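PDB 5CEC: Bd3459 from Bdellovibrio bacteriovorus, which is a predatory endopeptidase of the S13 peptidase family, bound by the ankyrin-type immunity protein Bd3460 and probably acting on peptidoglycan cross-links through a serine mechanism. Local coordinates for residues Asp105-Gly110 and Thr140-Phe145; Lys135-Thr140 and Asp212-Ser217; Arg89-Leu94 and Thr232-Ser237; Tyr122-Glu127 and Ser433-Ala438. The protein carries 1 engineered substitution. All coordinates share one frame; numbering follows the deposited sequence. Where two conformers were deposited one is given.

Contact 1: residues Asp105-Gly110 and Thr140-Phe145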
loop_
_atom_site.group_PDB
_atom_site.type_symbol
_atom_site.label_atom_id
_atom_site.label_comp_id
_atom_site.label_asym_id
_atom_site.label_seq_id
_atom_site.Cartn_x
_atom_site.Cartn_y
_atom_site.Cartn_z
ATOM N N ASP A 105 -38.280 6.767 -6.610
ATOM C CA ASP A 105 -37.293 7.314 -7.538
ATOM C C ASP A 105 -36.173 7.921 -6.727
ATOM O O ASP A 105 -36.428 8.586 -5.706
ATOM C CB ASP A 105 -37.891 8.398 -8.440
ATOM C CG ASP A 105 -38.833 7.846 -9.492
ATOM O OD1 ASP A 105 -38.772 6.640 -9.834
ATOM O OD2 ASP A 105 -39.646 8.660 -9.987
ATOM N N ILE A 106 -34.932 7.708 -7.168
ATOM C CA ILE A 106 -33.780 8.223 -6.449
ATOM C C ILE A 106 -32.818 8.860 -7.415
ATOM O O ILE A 106 -32.397 8.225 -8.374
ATOM C CB ILE A 106 -33.054 7.158 -5.634
ATOM C CG1 ILE A 106 -34.012 6.559 -4.596
ATOM C CG2 ILE A 106 -31.828 7.757 -4.936
ATOM C CD1 ILE A 106 -33.387 5.520 -3.697
ATOM N N HIS A 107 -32.441 10.104 -7.143
ATOM C CA HIS A 107 -31.366 10.760 -7.876
ATOM C C HIS A 107 -30.158 10.907 -6.966
ATOM O O HIS A 107 -30.282 11.469 -5.881
ATOM C CB HIS A 107 -31.755 12.145 -8.388
ATOM C CG HIS A 107 -30.620 12.897 -9.024
ATOM N ND1 HIS A 107 -30.128 12.588 -10.274
ATOM C CD2 HIS A 107 -29.875 13.935 -8.575
ATOM C CE1 HIS A 107 -29.161 13.435 -10.580
ATOM N NE2 HIS A 107 -28.971 14.242 -9.560
ATOM N N ILE A 108 -29.000 10.399 -7.387
ATOM C CA ILE A 108 -27.747 10.564 -6.646
ATOM C C ILE A 108 -26.998 11.829 -7.097
ATOM O O ILE A 108 -26.570 11.942 -8.248
ATOM C CB ILE A 108 -26.828 9.347 -6.782
ATOM C CG1 ILE A 108 -27.528 8.064 -6.284
ATOM C CG2 ILE A 108 -25.549 9.580 -6.000
ATOM C CD1 ILE A 108 -26.757 6.793 -6.560
ATOM N N GLU A 109 -26.907 12.790 -6.193
ATOM C CA GLU A 109 -26.121 13.983 -6.360
ATOM C C GLU A 109 -24.766 13.674 -5.750
ATOM O O GLU A 109 -24.612 13.604 -4.523
ATOM C CB GLU A 109 -26.829 15.169 -5.676
ATOM C CG GLU A 109 -25.989 16.443 -5.642
ATOM C CD GLU A 109 -26.655 17.592 -4.896
ATOM O OE1 GLU A 109 -27.777 17.419 -4.383
ATOM O OE2 GLU A 109 -26.034 18.674 -4.790
ATOM N N GLY A 110 -23.782 13.419 -6.614
ATOM C CA GLY A 110 -22.504 12.939 -6.126
ATOM C C GLY A 110 -21.668 13.972 -5.395
ATOM O O GLY A 110 -21.888 15.171 -5.513
ATOM N N THR A 140 -31.210 7.653 -10.915
ATOM C CA THR A 140 -30.385 8.538 -11.737
ATOM C C THR A 140 -29.221 9.046 -10.925
ATOM O O THR A 140 -29.206 8.910 -9.718
ATOM C CB THR A 140 -31.199 9.696 -12.363
ATOM O OG1 THR A 140 -31.658 10.583 -11.349
ATOM C CG2 THR A 140 -32.353 9.163 -13.173
ATOM N N PHE A 141 -28.213 9.579 -11.607
ATOM C CA PHE A 141 -26.974 9.997 -10.963
ATOM C C PHE A 141 -26.304 11.073 -11.801
ATOM O O PHE A 141 -26.483 11.109 -13.026
ATOM C CB PHE A 141 -26.024 8.813 -10.758
ATOM C CG PHE A 141 -25.539 8.205 -12.054
ATOM C CD1 PHE A 141 -26.294 7.257 -12.728
ATOM C CD2 PHE A 141 -24.362 8.638 -12.638
ATOM C CE1 PHE A 141 -25.880 6.755 -13.937
ATOM C CE2 PHE A 141 -23.968 8.144 -13.848
ATOM C CZ PHE A 141 -24.717 7.207 -14.492
ATOM N N ASP A 142 -25.543 11.943 -11.139
ATOM C CA ASP A 142 -24.853 13.037 -11.835
ATOM C C ASP A 142 -23.358 12.733 -12.010
ATOM O O ASP A 142 -22.854 11.645 -11.712
ATOM C CB ASP A 142 -25.120 14.400 -11.157
ATOM C CG ASP A 142 -24.433 14.580 -9.829
ATOM O OD1 ASP A 142 -23.522 13.799 -9.459
ATOM O OD2 ASP A 142 -24.823 15.555 -9.135
ATOM N N GLU A 143 -22.667 13.713 -12.572
ATOM C CA GLU A 143 -21.284 13.566 -12.977
ATOM C C GLU A 143 -20.293 13.596 -11.826
ATOM O O GLU A 143 -19.116 13.343 -12.019
ATOM C CB GLU A 143 -20.900 14.602 -14.046
ATOM C CG GLU A 143 -20.856 16.046 -13.567
ATOM C CD GLU A 143 -22.163 16.806 -13.671
ATOM O OE1 GLU A 143 -23.274 16.240 -13.492
ATOM O OE2 GLU A 143 -22.070 18.024 -13.880
ATOM N N ASN A 144 -20.784 13.813 -10.607
ATOM C CA ASN A 144 -19.928 13.744 -9.452
ATOM C C ASN A 144 -20.074 12.452 -8.686
ATOM O O ASN A 144 -19.414 12.283 -7.676
ATOM C CB ASN A 144 -20.173 14.949 -8.552
ATOM C CG ASN A 144 -19.765 16.231 -9.218
ATOM O OD1 ASN A 144 -18.684 16.307 -9.797
ATOM N ND2 ASN A 144 -20.606 17.246 -9.108
ATOM N N PHE A 145 -20.940 11.553 -9.176
ATOM C CA PHE A 145 -21.088 10.244 -8.550
ATOM C C PHE A 145 -20.066 9.307 -9.170
ATOM O O PHE A 145 -20.269 8.771 -10.260
ATOM C CB PHE A 145 -22.499 9.689 -8.706
ATOM C CG PHE A 145 -22.670 8.317 -8.095
ATOM C CD1 PHE A 145 -22.300 8.084 -6.774
ATOM C CD2 PHE A 145 -23.120 7.240 -8.872
ATOM C CE1 PHE A 145 -22.439 6.810 -6.221
ATOM C CE2 PHE A 145 -23.262 5.979 -8.322
ATOM C CZ PHE A 145 -22.910 5.752 -7.006
HETATM O O HOH W 1 -27.423 16.381 -9.235
HETATM O O HOH W 2 -23.043 16.727 -7.515
#
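Strands 105-109 and 140-141 run parallel, Thr-140 straddling Ile-106 and Ile-108: its N donates to Ile-106 O and its O accepts from Ile-108 N at 2.8 Å, and Asp-142 N continues the ladder to Ile-108 O. On one face of the sheet, His-107 ND1 and Thr-140 OG1 share a hydrogen bond of 2.7 Å at the ring edge, near its plane; Phe-224 stacks on this imidazole. A water joins His-107 NE2 to Asp-142 OD2, so both ring nitrogens have partners, which should hold the ring's rotation. With CG set between backbone N and carbonyl carbon (chi1 72°), Asp-142 brings OD1 to Gly-110 N at 2.9 Å and, from the opposite face of the carboxylate, to Asn-144 N at 3.0 Å. The second bond makes an Asx turn within the type I turn 142-145. On the other face of the sheet, Ile-108 CG2 lies over the Phe-145 ring, 4.1 Å from its centroid, in a CH-pi contact, while Ile-108 CB meets Phe-141 CB. Helix 167-182 packs against both phenylalanines. This parallel pairing, with helix 118-130 between the strands in sequence, is that of a beta-alpha-beta unit.

Contact 2: residues Lys135-Thr140 and Asp212-Ser217; sequences KIEKLT and DVRTIS
A parallel strand pair at one border of the mixed sheet joins edge strand 212-218 to strand 135-141, and the short segments 138-140 and 212-217 cross at -27°. Ile-136 N donates to Asp-212 O at 2.8 Å and Ile-136 O accepts from Arg-214 N; past the corner at Glu-137, Leu-139 repeats the pattern with Thr-215 O and Ser-217 N. At the corner itself Glu-137 O takes Thr-215 N at 2.9 Å, so the register is kept through the bend. Ile-136, Leu-139, Val-213 and Ile-216 share one face; Leu-139 CB rests on Val-213 CG1 at 3.8 Å, and Leu-178 of helix 167-182 packs on both Leu-139 and Ile-216. The other face is more polar, with Thr-140 CG2 against Ser-217 OG at 3.5 Å. Glu-137 and Arg-214 run side by side. Bent at chi2 (64°), the glutamate sets OE1 over one face of the guanidinium, its carboxylate steeply inclined to that plane. The salt bridge from Glu-137 OE1 to Arg-214 NH1 is long, 3.7 Å, and since the oxygen lies well out of the guanidinium plane no N-H is aimed at it.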
loop_
_atom_site.group_PDB
_atom_site.type_symbol
_atom_site.label_atom_id
_atom_site.label_comp_id
_atom_site.label_asym_id
_atom_site.label_seq_id
_atom_site.Cartn_x
_atom_site.Cartn_y
_atom_site.Cartn_z
ATOM N N LYS A 135 -37.270 -1.316 -3.569
ATOM C CA LYS A 135 -37.525 -1.224 -4.996
ATOM C C LYS A 135 -37.350 0.211 -5.408
ATOM O O LYS A 135 -38.000 1.093 -4.849
ATOM C CB LYS A 135 -38.951 -1.685 -5.303
ATOM C CG LYS A 135 -39.128 -3.187 -5.184
ATOM C CD LYS A 135 -40.601 -3.603 -5.148
ATOM C CE LYS A 135 -40.792 -4.989 -4.518
ATOM N NZ LYS A 135 -40.468 -5.036 -3.053
ATOM N N ILE A 136 -36.504 0.417 -6.399
ATOM C CA ILE A 136 -36.256 1.715 -6.997
ATOM C C ILE A 136 -36.732 1.652 -8.435
ATOM O O ILE A 136 -36.327 0.775 -9.216
ATOM C CB ILE A 136 -34.765 2.088 -6.962
ATOM C CG1 ILE A 136 -34.274 2.159 -5.511
ATOM C CG2 ILE A 136 -34.521 3.410 -7.679
ATOM C CD1 ILE A 136 -32.764 2.206 -5.341
ATOM N N GLU A 137 -37.594 2.582 -8.803
ATOM C CA GLU A 137 -38.139 2.615 -10.138
ATOM C C GLU A 137 -37.123 3.254 -11.074
ATOM O O GLU A 137 -36.623 2.600 -11.966
ATOM C CB GLU A 137 -39.466 3.383 -10.138
ATOM C CG GLU A 137 -40.145 3.395 -11.488
ATOM C CD GLU A 137 -40.551 2.006 -11.919
ATOM O OE1 GLU A 137 -41.323 1.334 -11.170
ATOM O OE2 GLU A 137 -40.082 1.600 -13.002
ATOM N N LYS A 138 -36.758 4.500 -10.812
ATOM C CA LYS A 138 -35.791 5.211 -11.606
ATOM C C LYS A 138 -34.650 5.642 -10.677
ATOM O O LYS A 138 -34.855 6.339 -9.686
ATOM C CB LYS A 138 -36.432 6.397 -12.311
ATOM C CG LYS A 138 -35.507 7.131 -13.251
ATOM C CD LYS A 138 -36.239 8.117 -14.153
ATOM C CE LYS A 138 -36.884 9.241 -13.363
ATOM N NZ LYS A 138 -37.444 10.284 -14.276
ATOM N N LEU A 139 -33.463 5.132 -10.971
ATOM C CA LEU A 139 -32.238 5.550 -10.321
ATOM C C LEU A 139 -31.441 6.406 -11.271
ATOM O O LEU A 139 -31.024 5.940 -12.328
ATOM C CB LEU A 139 -31.418 4.349 -9.865
ATOM C CG LEU A 139 -30.086 4.662 -9.185
ATOM C CD1 LEU A 139 -30.315 5.453 -7.900
ATOM C CD2 LEU A 139 -29.291 3.387 -8.913
ATOM N N THR A 140 -31.210 7.653 -10.915
ATOM C CA THR A 140 -30.385 8.538 -11.737
ATOM C C THR A 140 -29.221 9.046 -10.925
ATOM O O THR A 140 -29.206 8.910 -9.718
ATOM C CB THR A 140 -31.199 9.696 -12.363
ATOM O OG1 THR A 140 -31.658 10.583 -11.349
ATOM C CG2 THR A 140 -32.353 9.163 -13.173
ATOM N N ASP A 212 -33.995 -3.850 -5.768
ATOM C CA ASP A 212 -34.395 -4.048 -7.153
ATOM C C ASP A 212 -34.432 -2.684 -7.799
ATOM O O ASP A 212 -35.032 -1.781 -7.251
ATOM C CB ASP A 212 -35.774 -4.721 -7.225
ATOM C CG ASP A 212 -35.685 -6.178 -7.593
ATOM O OD1 ASP A 212 -35.626 -6.469 -8.813
ATOM O OD2 ASP A 212 -35.678 -7.025 -6.667
ATOM N N VAL A 213 -33.782 -2.521 -8.945
ATOM C CA VAL A 213 -33.748 -1.252 -9.676
ATOM C C VAL A 213 -34.243 -1.471 -11.111
ATOM O O VAL A 213 -33.695 -2.312 -11.825
ATOM C CB VAL A 213 -32.333 -0.656 -9.733
ATOM C CG1 VAL A 213 -32.379 0.698 -10.410
ATOM C CG2 VAL A 213 -31.719 -0.562 -8.349
ATOM N N ARG A 214 -35.255 -0.708 -11.545
ATOM C CA ARG A 214 -35.828 -0.946 -12.874
ATOM C C ARG A 214 -35.073 -0.203 -13.964
ATOM O O ARG A 214 -34.647 -0.838 -14.942
ATOM C CB ARG A 214 -37.317 -0.608 -12.947
ATOM C CG ARG A 214 -37.923 -1.048 -14.288
ATOM C CD ARG A 214 -39.425 -1.245 -14.267
ATOM N NE ARG A 214 -39.867 -2.254 -13.312
ATOM C CZ ARG A 214 -41.121 -2.400 -12.882
ATOM N NH1 ARG A 214 -42.096 -1.587 -13.299
ATOM N NH2 ARG A 214 -41.404 -3.366 -12.009
ATOM N N THR A 215 -34.901 1.112 -13.814
ATOM C CA THR A 215 -34.300 1.967 -14.846
ATOM C C THR A 215 -33.173 2.761 -14.224
ATOM O O THR A 215 -33.314 3.280 -13.125
ATOM C CB THR A 215 -35.333 2.979 -15.397
ATOM O OG1 THR A 215 -36.448 2.255 -15.901
ATOM C CG2 THR A 215 -34.727 3.828 -16.500
ATOM N N ILE A 216 -32.058 2.861 -14.932
ATOM C CA ILE A 216 -30.891 3.609 -14.471
ATOM C C ILE A 216 -30.451 4.557 -15.568
ATOM O O ILE A 216 -30.263 4.125 -16.717
ATOM C CB ILE A 216 -29.731 2.667 -14.088
ATOM C CG1 ILE A 216 -30.202 1.684 -13.013
ATOM C CG2 ILE A 216 -28.510 3.481 -13.633
ATOM C CD1 ILE A 216 -29.238 0.580 -12.679
ATOM N N SER A 217 -30.246 5.828 -15.228
ATOM C CA SER A 217 -29.791 6.792 -16.229
ATOM C C SER A 217 -29.017 7.962 -15.642
ATOM O O SER A 217 -29.125 8.249 -14.474
ATOM C CB SER A 217 -30.936 7.271 -17.102
ATOM O OG SER A 217 -31.902 7.946 -16.371
#

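Contact 3: residues Arg89-Leu94 and Thr232-Ser237; sequences RFKTKL and TMVLMS. With SO4 (sulfate ion), chain G.
The Phe-90 ring meets Ser-237 OG at its edge, in plane, with CD1 3.6 Å from that oxygen; Tyr-88 makes an edge-to-face pair with the same ring. The hydroxyl, held between the backbone N and carbonyl carbon of its own residue (chi1 72°), accepts from Phe-90 N at 2.9 Å, while Ser-237 N donates back to Phe-90 O. Near the edge of the Arg-89 guanidinium, tilted somewhat out of its plane, Ser-237 O accepts from NH1 at 2.9 Å, a bent bond of 139°; NH1 also forms a salt bridge to Asp-430. Met-236 CE packs on Arg-89 CD at 3.9 Å. Beyond this end the strands are antiparallel: Thr-92 with Leu-235 and Leu-94 with Met-233 are hydrogen-bonded pairs, the bond from Met-233 N to Leu-94 O being almost straight. Thr-232 OG1 donates to a sulfate, probably from the crystallisation liquor. Leu-94 and Leu-235 face helix 118-130, and Phe-90 packs on helix 240-250. In the sheet, strand 91-98 has strand 104-109 along its other border, and strand 231-236 is followed by strand 436-437.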
loop_
_atom_site.group_PDB
_atom_site.type_symbol
_atom_site.label_atom_id
_atom_site.label_comp_id
_atom_site.label_asym_id
_atom_site.label_seq_id
_atom_site.Cartn_x
_atom_site.Cartn_y
_atom_site.Cartn_z
ATOM N N ARG A 89 -15.873 15.213 5.243
ATOM C CA ARG A 89 -16.603 14.073 4.711
ATOM C C ARG A 89 -17.223 14.407 3.355
ATOM O O ARG A 89 -17.693 15.516 3.136
ATOM C CB ARG A 89 -17.682 13.646 5.698
ATOM C CG ARG A 89 -17.132 13.094 6.994
ATOM C CD ARG A 89 -18.196 12.963 8.051
ATOM N NE ARG A 89 -17.690 12.443 9.308
ATOM C CZ ARG A 89 -17.744 11.171 9.696
ATOM N NH1 ARG A 89 -18.168 10.211 8.885
ATOM N NH2 ARG A 89 -17.282 10.844 10.896
ATOM N N PHE A 90 -17.177 13.431 2.447
ATOM C CA PHE A 90 -17.797 13.541 1.152
ATOM C C PHE A 90 -19.269 13.238 1.363
ATOM O O PHE A 90 -19.627 12.138 1.788
ATOM C CB PHE A 90 -17.154 12.535 0.199
ATOM C CG PHE A 90 -15.719 12.885 -0.116
ATOM C CD1 PHE A 90 -14.670 12.464 0.691
ATOM C CD2 PHE A 90 -15.423 13.680 -1.214
ATOM C CE1 PHE A 90 -13.358 12.838 0.419
ATOM C CE2 PHE A 90 -14.109 14.070 -1.486
ATOM C CZ PHE A 90 -13.076 13.631 -0.677
ATOM N N LYS A 91 -20.111 14.217 1.046
ATOM C CA LYS A 91 -21.556 14.161 1.392
ATOM C C LYS A 91 -22.353 13.831 0.139
ATOM O O LYS A 91 -22.796 14.737 -0.588
ATOM C CB LYS A 91 -21.984 15.480 2.031
ATOM C CG LYS A 91 -21.200 15.787 3.285
ATOM C CD LYS A 91 -21.508 17.184 3.803
ATOM C CE LYS A 91 -20.393 17.717 4.688
ATOM N NZ LYS A 91 -19.050 17.775 4.012
ATOM N N THR A 92 -22.497 12.535 -0.148
ATOM C CA THR A 92 -23.292 12.084 -1.300
ATOM C C THR A 92 -24.762 12.263 -0.910
ATOM O O THR A 92 -25.168 11.876 0.190
ATOM C CB THR A 92 -22.984 10.612 -1.618
ATOM O OG1 THR A 92 -21.584 10.483 -1.887
ATOM C CG2 THR A 92 -23.765 10.122 -2.819
ATOM N N LYS A 93 -25.539 12.906 -1.784
ATOM C CA LYS A 93 -26.937 13.175 -1.504
ATOM C C LYS A 93 -27.838 12.314 -2.374
ATOM O O LYS A 93 -27.578 12.096 -3.555
ATOM C CB LYS A 93 -27.220 14.666 -1.705
ATOM C CG LYS A 93 -26.495 15.532 -0.695
ATOM C CD LYS A 93 -26.729 17.016 -0.965
ATOM C CE LYS A 93 -26.353 17.847 0.259
ATOM N NZ LYS A 93 -26.752 19.270 0.112
ATOM N N LEU A 94 -28.860 11.748 -1.763
ATOM C CA LEU A 94 -29.864 10.986 -2.475
ATOM C C LEU A 94 -31.157 11.788 -2.370
ATOM O O LEU A 94 -31.634 12.091 -1.278
ATOM C CB LEU A 94 -30.034 9.622 -1.838
ATOM C CG LEU A 94 -29.119 8.506 -2.354
ATOM C CD1 LEU A 94 -27.691 8.762 -1.984
ATOM C CD2 LEU A 94 -29.618 7.185 -1.792
ATOM N N THR A 232 -34.296 14.930 0.664
ATOM C CA THR A 232 -32.855 14.827 0.507
ATOM C C THR A 232 -32.280 14.105 1.695
ATOM O O THR A 232 -32.410 14.536 2.832
ATOM C CB THR A 232 -32.202 16.208 0.380
ATOM O OG1 THR A 232 -32.825 16.909 -0.698
ATOM C CG2 THR A 232 -30.700 16.086 0.110
ATOM N N MET A 233 -31.647 12.984 1.413
ATOM C CA MET A 233 -30.965 12.174 2.382
ATOM C C MET A 233 -29.465 12.309 2.088
ATOM O O MET A 233 -29.063 12.493 0.924
ATOM C CB MET A 233 -31.447 10.722 2.260
ATOM C CG MET A 233 -32.962 10.554 2.390
ATOM S SD MET A 233 -33.572 11.031 4.005
ATOM C CE MET A 233 -32.929 9.671 4.983
ATOM N N VAL A 234 -28.642 12.250 3.130
ATOM C CA VAL A 234 -27.194 12.342 2.963
ATOM C C VAL A 234 -26.537 11.068 3.461
ATOM O O VAL A 234 -26.890 10.525 4.519
ATOM C CB VAL A 234 -26.567 13.610 3.607
ATOM C CG1 VAL A 234 -26.643 13.585 5.127
ATOM C CG2 VAL A 234 -25.123 13.777 3.156
ATOM N N LEU A 235 -25.589 10.590 2.659
ATOM C CA LEU A 235 -24.740 9.457 2.988
ATOM C C LEU A 235 -23.316 9.997 3.059
ATOM O O LEU A 235 -22.646 10.172 2.037
ATOM C CB LEU A 235 -24.832 8.385 1.895
ATOM C CG LEU A 235 -24.041 7.096 2.169
ATOM C CD1 LEU A 235 -24.840 6.170 3.073
ATOM C CD2 LEU A 235 -23.664 6.416 0.854
ATOM N N MET A 236 -22.834 10.263 4.259
ATOM C CA MET A 236 -21.499 10.823 4.414
ATOM C C MET A 236 -20.450 9.728 4.389
ATOM O O MET A 236 -20.618 8.672 4.992
ATOM C CB MET A 236 -21.366 11.592 5.703
ATOM C CG MET A 236 -22.320 12.748 5.810
ATOM S SD MET A 236 -21.776 13.983 6.989
ATOM C CE MET A 236 -22.027 13.082 8.511
ATOM N N SER A 237 -19.352 9.981 3.684
ATOM C CA SER A 237 -18.195 9.108 3.795
ATOM C C SER A 237 -17.628 9.128 5.195
ATOM O O SER A 237 -17.925 10.032 5.994
ATOM C CB SER A 237 -17.089 9.514 2.821
ATOM O OG SER A 237 -16.449 10.709 3.230
HETATM S S SO4 G . -31.087 20.210 -1.476
HETATM O O1 SO4 G . -30.457 21.157 -0.534
HETATM O O2 SO4 G . -30.102 19.162 -1.853
HETATM O O3 SO4 G . -31.522 20.939 -2.699
HETATM O O4 SO4 G . -32.244 19.615 -0.768
HETATM O O HOH W 3 -20.321 9.453 0.151
#

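Contact 4: residues Tyr122-Glu127 and Ser433-Ala438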
loop_
_atom_site.group_PDB
_atom_site.type_symbol
_atom_site.label_atom_id
_atom_site.label_comp_id
_atom_site.label_asym_id
_atom_site.label_seq_id
_atom_site.Cartn_x
_atom_site.Cartn_y
_atom_site.Cartn_z
ATOM N N TYR A 122 -22.515 -1.572 -0.681
ATOM C CA TYR A 122 -23.148 -2.491 0.258
ATOM C C TYR A 122 -23.741 -1.766 1.450
ATOM O O TYR A 122 -24.845 -2.073 1.885
ATOM C CB TYR A 122 -22.151 -3.535 0.768
ATOM C CG TYR A 122 -21.676 -4.600 -0.216
ATOM C CD1 TYR A 122 -22.238 -4.756 -1.492
ATOM C CD2 TYR A 122 -20.650 -5.449 0.150
ATOM C CE1 TYR A 122 -21.788 -5.737 -2.363
ATOM C CE2 TYR A 122 -20.194 -6.427 -0.706
ATOM C CZ TYR A 122 -20.762 -6.576 -1.948
ATOM O OH TYR A 122 -20.285 -7.560 -2.761
ATOM N N PHE A 123 -23.005 -0.806 1.984
ATOM C CA PHE A 123 -23.522 0.002 3.095
ATOM C C PHE A 123 -24.737 0.807 2.672
ATOM O O PHE A 123 -25.738 0.854 3.395
ATOM C CB PHE A 123 -22.438 0.903 3.658
ATOM C CG PHE A 123 -22.884 1.710 4.848
ATOM C CD1 PHE A 123 -23.150 1.103 6.084
ATOM C CD2 PHE A 123 -23.099 3.061 4.732
ATOM C CE1 PHE A 123 -23.596 1.846 7.164
ATOM C CE2 PHE A 123 -23.544 3.806 5.819
ATOM C CZ PHE A 123 -23.801 3.197 7.027
ATOM N N LEU A 124 -24.674 1.419 1.502
ATOM C CA LEU A 124 -25.822 2.176 1.024
ATOM C C LEU A 124 -27.061 1.283 0.871
ATOM O O LEU A 124 -28.170 1.689 1.231
ATOM C CB LEU A 124 -25.515 2.902 -0.285
ATOM C CG LEU A 124 -26.678 3.624 -0.977
ATOM C CD1 LEU A 124 -27.365 4.575 -0.007
ATOM C CD2 LEU A 124 -26.226 4.332 -2.222
ATOM N N ILE A 125 -26.863 0.092 0.310
ATOM C CA ILE A 125 -27.984 -0.829 0.130
ATOM C C ILE A 125 -28.558 -1.267 1.469
ATOM O O ILE A 125 -29.798 -1.309 1.634
ATOM C CB ILE A 125 -27.612 -2.002 -0.786
ATOM C CG1 ILE A 125 -27.354 -1.491 -2.199
ATOM C CG2 ILE A 125 -28.710 -3.057 -0.812
ATOM C CD1 ILE A 125 -26.565 -2.423 -3.069
ATOM N N SER A 126 -27.681 -1.605 2.405
ATOM C CA SER A 126 -28.118 -1.888 3.781
ATOM C C SER A 126 -28.961 -0.717 4.351
ATOM O O SER A 126 -30.030 -0.922 4.938
ATOM C CB SER A 126 -26.904 -2.135 4.676
ATOM O OG SER A 126 -27.281 -2.214 6.026
ATOM N N GLU A 127 -28.489 0.499 4.141
ATOM C CA GLU A 127 -29.209 1.679 4.617
ATOM C C GLU A 127 -30.539 1.878 3.920
ATOM O O GLU A 127 -31.516 2.222 4.582
ATOM C CB GLU A 127 -28.347 2.930 4.439
ATOM C CG GLU A 127 -27.260 3.023 5.504
ATOM C CD GLU A 127 -27.873 3.188 6.873
ATOM O OE1 GLU A 127 -28.317 4.308 7.160
ATOM O OE2 GLU A 127 -28.039 2.188 7.621
ATOM N N SER A 433 -22.087 7.733 9.031
ATOM C CA SER A 433 -22.415 7.595 7.622
ATOM C C SER A 433 -23.837 7.173 7.337
ATOM O O SER A 433 -24.244 7.158 6.183
ATOM C CB SER A 433 -21.474 6.583 6.956
ATOM O OG SER A 433 -20.113 7.015 7.024
ATOM N N TYR A 434 -24.604 6.843 8.372
ATOM C CA TYR A 434 -25.976 6.418 8.170
ATOM C C TYR A 434 -26.757 7.439 7.348
ATOM O O TYR A 434 -26.568 8.650 7.496
ATOM C CB TYR A 434 -26.675 6.201 9.494
ATOM C CG TYR A 434 -26.087 5.088 10.337
ATOM C CD1 TYR A 434 -26.264 3.761 9.974
ATOM C CD2 TYR A 434 -25.394 5.354 11.522
ATOM C CE1 TYR A 434 -25.778 2.735 10.747
ATOM C CE2 TYR A 434 -24.893 4.323 12.301
ATOM C CZ TYR A 434 -25.076 3.014 11.897
ATOM O OH TYR A 434 -24.618 1.976 12.655
ATOM N N LEU A 435 -27.638 6.958 6.485
ATOM C CA LEU A 435 -28.464 7.851 5.691
ATOM C C LEU A 435 -29.329 8.674 6.592
ATOM O O LEU A 435 -30.096 8.125 7.373
ATOM C CB LEU A 435 -29.427 7.113 4.802
ATOM C CG LEU A 435 -29.129 6.685 3.422
ATOM C CD1 LEU A 435 -30.349 6.014 2.792
ATOM C CD2 LEU A 435 -28.665 7.877 2.581
ATOM N N THR A 436 -29.272 9.983 6.408
ATOM C CA THR A 436 -29.964 10.892 7.307
ATOM C C THR A 436 -30.542 12.053 6.502
ATOM O O THR A 436 -29.966 12.462 5.500
ATOM C CB THR A 436 -28.974 11.409 8.348
ATOM O OG1 THR A 436 -28.256 10.284 8.881
ATOM C CG2 THR A 436 -29.699 12.106 9.471
ATOM N N LYS A 437 -31.677 12.589 6.927
ATOM C CA LYS A 437 -32.229 13.766 6.276
ATOM C C LYS A 437 -31.235 14.895 6.324
ATOM O O LYS A 437 -30.572 15.105 7.349
ATOM C CB LYS A 437 -33.498 14.211 6.987
ATOM C CG LYS A 437 -34.748 13.452 6.581
ATOM C CD LYS A 437 -36.022 14.206 7.001
ATOM C CE LYS A 437 -36.253 15.460 6.155
ATOM N NZ LYS A 437 -37.427 16.269 6.581
ATOM N N ALA A 438 -31.159 15.650 5.238
ATOM C CA ALA A 438 -30.270 16.814 5.161
ATOM C C ALA A 438 -30.647 17.883 6.185
ATOM O O ALA A 438 -29.763 18.587 6.707
ATOM C CB ALA A 438 -30.297 17.399 3.759
#
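Glu-127 OE1 accepts from Leu-435 N at 2.8 Å, on the anti side of the carboxylate, and forms a salt bridge with Arg-130, so the C-terminal segment and a residue of its own helix grip one oxygen. The other oxygen, OE2, lies at the edge of the Tyr-434 ring, 3.3 Å from CD1. Glu-127 CG, beside the backbone N (chi1 -77°), lies over one face of the Phe-123 ring, offset toward the rim; the bend at chi2 (-65°) then turns the carboxylate toward Tyr-434 and Leu-435. It thus ties the segment entering strand 436-437, the last strand at one border of the mixed sheet, to helix 118-130, which packs on a face of that sheet. The Phe-123 ring edge reaches Ser-433, where CE2 is 3.4 Å from the carbonyl O. Phe-429 stacks on this ring, and Tyr-434 meets it obliquely, planes 48° apart, with Phe-123 CZ 3.9 Å from Tyr-434 CD1. The tyrosine OH is hydrogen-bonded to Gln-204. Leu-124 CD1 also approaches Leu-435 CD1 at 4.3 Å.

How the contacts relate
Contacts 1, 2 and 3 are pairings within one mixed sheet, and contact 4 joins helix 118-130 to the loop that leads into its last strand. Contacts 1 and 2 share Thr-140 and strand 135-141, and Ile-106 N probably bonds to Lys-138 O between them. Contact 3 adjoins contact 1 through Glu-109 N and Lys-93 O, and contact 4 through Val-234 N and Thr-436 O. Contacts 1 and 4 are buried; in each a carboxylate accepts backbone N-H, two for Asp-142 and one for Glu-127, the latter beside Phe-123 and Tyr-434. Contact 2, at the outer border, has several exposed residues and a loose charge pair; contact 3 is partly buried. Parallel ladders build contacts 1 and 2, an antiparallel one contact 3.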